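PDB 1VKO: inositol-3-phosphate synthase from Caenorhabditis elegans, which belongs to the myo-inositol-1-phosphate synthase family and binds nicotinamide-adenine-dinucleotide through a Rossmann-type domain. Local coordinates for residues G37-F43 / Y66-L72. Residues are numbered along the deposited sequence; the frame is centred on the assembly and turned at random.
Sequences GVLESRF and YSFKTVL
Strands 38-43 and 66-71 run antiparallel, their axes approaching to 4.4 Å with 162° between the strand directions, with hydrogen-bonded pairs at Leu-39/Thr-70, Ser-41/Phe-68 and Phe-43/Tyr-66; beyond them Leu-72 N donates to Gly-37 O at 3.0 Å. On the face of the aromatic residues, Phe-43 and Phe-68 lie side by side and point the same way. With CG of Phe-68 set beside its own backbone N (chi1 -56°), the ring lies close to Ser-41 O, and its CE2 edge meets Phe-43 CB at 3.4 Å. Ala-511 of helix 498-513 packs against both phenylalanines, and its carbonyl also accepts a hydrogen bond from Ser-41 OG. Farther along this face a water bridges the strands, donating to Leu-39 O and accepting from Thr-70 OG1 at 2.6 Å, while Leu-72 CD2 packs against Leu-39 CB. The other face is more polar. Glu-40 bends at chi2, placing OE2 2.7 Å from Ser-67 OG; that hydroxyl is hydrogen-bonded to Tyr-469 OH. Val-38 CG2 rests on the aliphatic part of Lys-69, 4.0 Å from CD, and the lysine makes a cation-pi contact with Tyr-469. These are the open-end segments of the long beta hairpin 38-53/56-71, neighbouring inner strands of an antiparallel sheet, with 32-35 beside the first and 461-464 beside the second.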
loop_
_atom_site.group_PDB
_atom_site.type_symbol
_atom_site.label_atom_id
_atom_site.label_comp_id
_atom_site.label_asym_id
_atom_site.label_seq_id
_atom_site.Cartn_x
_atom_site.Cartn_y
_atom_site.Cartn_z
ATOM N N GLY A 37 3.338 -25.652 -48.863
ATOM C CA GLY A 37 3.695 -24.706 -47.796
ATOM C C GLY A 37 2.516 -24.115 -47.019
ATOM O O GLY A 37 2.673 -23.115 -46.299
ATOM N N VAL A 38 1.336 -24.710 -47.198
ATOM C CA VAL A 38 0.215 -24.461 -46.311
ATOM C C VAL A 38 -0.044 -25.763 -45.559
ATOM O O VAL A 38 0.351 -26.832 -46.023
ATOM C CB VAL A 38 -1.077 -23.900 -47.033
ATOM C CG1 VAL A 38 -0.747 -23.288 -48.385
ATOM C CG2 VAL A 38 -2.172 -24.942 -47.150
ATOM N N LEU A 39 -0.669 -25.657 -44.389
ATOM C CA LEU A 39 -0.968 -26.800 -43.541
ATOM C C LEU A 39 -2.475 -26.926 -43.341
ATOM O O LEU A 39 -3.130 -26.014 -42.826
ATOM C CB LEU A 39 -0.278 -26.630 -42.184
ATOM C CG LEU A 39 -0.294 -27.822 -41.229
ATOM C CD1 LEU A 39 1.005 -28.581 -41.336
ATOM C CD2 LEU A 39 -0.507 -27.359 -39.817
ATOM N N GLU A 40 -3.019 -28.066 -43.742
ATOM C CA GLU A 40 -4.440 -28.337 -43.551
ATOM C C GLU A 40 -4.679 -29.105 -42.268
ATOM O O GLU A 40 -3.966 -30.065 -41.959
ATOM C CB GLU A 40 -5.043 -29.100 -44.730
ATOM C CG GLU A 40 -6.560 -28.952 -44.832
ATOM C CD GLU A 40 -7.285 -30.273 -45.079
ATOM O OE1 GLU A 40 -6.917 -31.024 -46.031
ATOM O OE2 GLU A 40 -8.242 -30.547 -44.309
ATOM N N SER A 41 -5.695 -28.684 -41.529
ATOM C CA SER A 41 -5.864 -29.166 -40.177
ATOM C C SER A 41 -7.336 -29.296 -39.813
ATOM O O SER A 41 -8.051 -28.303 -39.715
ATOM C CB SER A 41 -5.154 -28.210 -39.216
ATOM O OG SER A 41 -5.055 -28.772 -37.928
ATOM N N ARG A 42 -7.787 -30.527 -39.620
ATOM C CA ARG A 42 -9.189 -30.777 -39.294
ATOM C C ARG A 42 -9.313 -30.817 -37.789
ATOM O O ARG A 42 -8.590 -31.550 -37.127
ATOM C CB ARG A 42 -9.712 -32.066 -39.976
ATOM C CG ARG A 42 -10.887 -32.803 -39.280
ATOM C CD ARG A 42 -11.300 -34.123 -39.962
ATOM N NE ARG A 42 -10.210 -34.768 -40.726
ATOM C CZ ARG A 42 -10.002 -34.638 -42.051
ATOM N NH1 ARG A 42 -10.807 -33.888 -42.796
ATOM N NH2 ARG A 42 -8.985 -35.259 -42.639
ATOM N N PHE A 43 -10.214 -29.994 -37.264
ATOM C CA PHE A 43 -10.466 -29.893 -35.830
ATOM C C PHE A 43 -11.944 -30.158 -35.560
ATOM O O PHE A 43 -12.794 -29.558 -36.197
ATOM C CB PHE A 43 -10.058 -28.500 -35.349
ATOM C CG PHE A 43 -10.500 -28.173 -33.945
ATOM C CD1 PHE A 43 -9.966 -28.853 -32.847
ATOM C CD2 PHE A 43 -11.447 -27.175 -33.722
ATOM C CE1 PHE A 43 -10.381 -28.545 -31.545
ATOM C CE2 PHE A 43 -11.867 -26.871 -32.436
ATOM C CZ PHE A 43 -11.324 -27.560 -31.345
ATOM N N TYR A 66 -14.076 -28.510 -38.167
ATOM C CA TYR A 66 -13.491 -27.374 -38.863
ATOM C C TYR A 66 -12.355 -27.897 -39.731
ATOM O O TYR A 66 -11.647 -28.802 -39.318
ATOM C CB TYR A 66 -12.964 -26.343 -37.854
ATOM C CG TYR A 66 -13.980 -25.325 -37.379
ATOM C CD1 TYR A 66 -14.759 -25.563 -36.256
ATOM C CD2 TYR A 66 -14.164 -24.122 -38.055
ATOM C CE1 TYR A 66 -15.703 -24.628 -35.809
ATOM C CE2 TYR A 66 -15.109 -23.174 -37.611
ATOM C CZ TYR A 66 -15.870 -23.441 -36.486
ATOM O OH TYR A 66 -16.801 -22.522 -36.026
ATOM N N SER A 67 -12.184 -27.362 -40.934
ATOM C CA SER A 67 -11.014 -27.711 -41.724
ATOM C C SER A 67 -10.196 -26.455 -41.929
ATOM O O SER A 67 -10.631 -25.564 -42.630
ATOM C CB SER A 67 -11.417 -28.338 -43.065
ATOM O OG SER A 67 -10.278 -28.864 -43.727
ATOM N N PHE A 68 -9.035 -26.357 -41.289
ATOM C CA PHE A 68 -8.228 -25.131 -41.359
ATOM C C PHE A 68 -7.155 -25.268 -42.411
ATOM O O PHE A 68 -6.600 -26.354 -42.605
ATOM C CB PHE A 68 -7.536 -24.793 -40.018
ATOM C CG PHE A 68 -8.473 -24.679 -38.846
ATOM C CD1 PHE A 68 -9.348 -23.620 -38.733
ATOM C CD2 PHE A 68 -8.472 -25.638 -37.859
ATOM C CE1 PHE A 68 -10.233 -23.529 -37.647
ATOM C CE2 PHE A 68 -9.342 -25.541 -36.757
ATOM C CZ PHE A 68 -10.216 -24.495 -36.655
ATOM N N LYS A 69 -6.836 -24.163 -43.069
ATOM C CA LYS A 69 -5.603 -24.101 -43.826
ATOM C C LYS A 69 -4.825 -22.949 -43.258
ATOM O O LYS A 69 -5.407 -21.888 -43.033
ATOM C CB LYS A 69 -5.840 -23.892 -45.339
ATOM C CG LYS A 69 -6.069 -25.158 -46.179
ATOM C CD LYS A 69 -6.111 -24.768 -47.679
ATOM C CE LYS A 69 -6.183 -25.969 -48.656
ATOM N NZ LYS A 69 -7.533 -26.601 -48.725
ATOM N N THR A 70 -3.524 -23.162 -43.034
ATOM C CA THR A 70 -2.638 -22.128 -42.519
ATOM C C THR A 70 -1.408 -21.963 -43.366
ATOM O O THR A 70 -0.558 -22.844 -43.370
ATOM C CB THR A 70 -2.177 -22.462 -41.080
ATOM O OG1 THR A 70 -3.313 -22.570 -40.219
ATOM C CG2 THR A 70 -1.390 -21.284 -40.490
ATOM N N VAL A 71 -1.265 -20.830 -44.050
ATOM C CA VAL A 71 -0.008 -20.590 -44.750
ATOM C C VAL A 71 1.123 -20.583 -43.716
ATOM O O VAL A 71 1.020 -19.937 -42.669
ATOM C CB VAL A 71 -0.028 -19.316 -45.625
ATOM C CG1 VAL A 71 1.333 -19.115 -46.339
ATOM C CG2 VAL A 71 -1.159 -19.393 -46.667
ATOM N N LEU A 72 2.172 -21.356 -43.969
ATOM C CA LEU A 72 3.220 -21.538 -42.965
ATOM C C LEU A 72 4.354 -20.523 -43.037
ATOM O O LEU A 72 5.058 -20.329 -42.051
ATOM C CB LEU A 72 3.805 -22.953 -43.018
ATOM C CG LEU A 72 2.987 -24.145 -42.516
ATOM C CD1 LEU A 72 3.792 -25.415 -42.697
ATOM C CD2 LEU A 72 2.581 -24.011 -41.067
HETATM O O HOH W 1 -3.942 -25.089 -40.232
#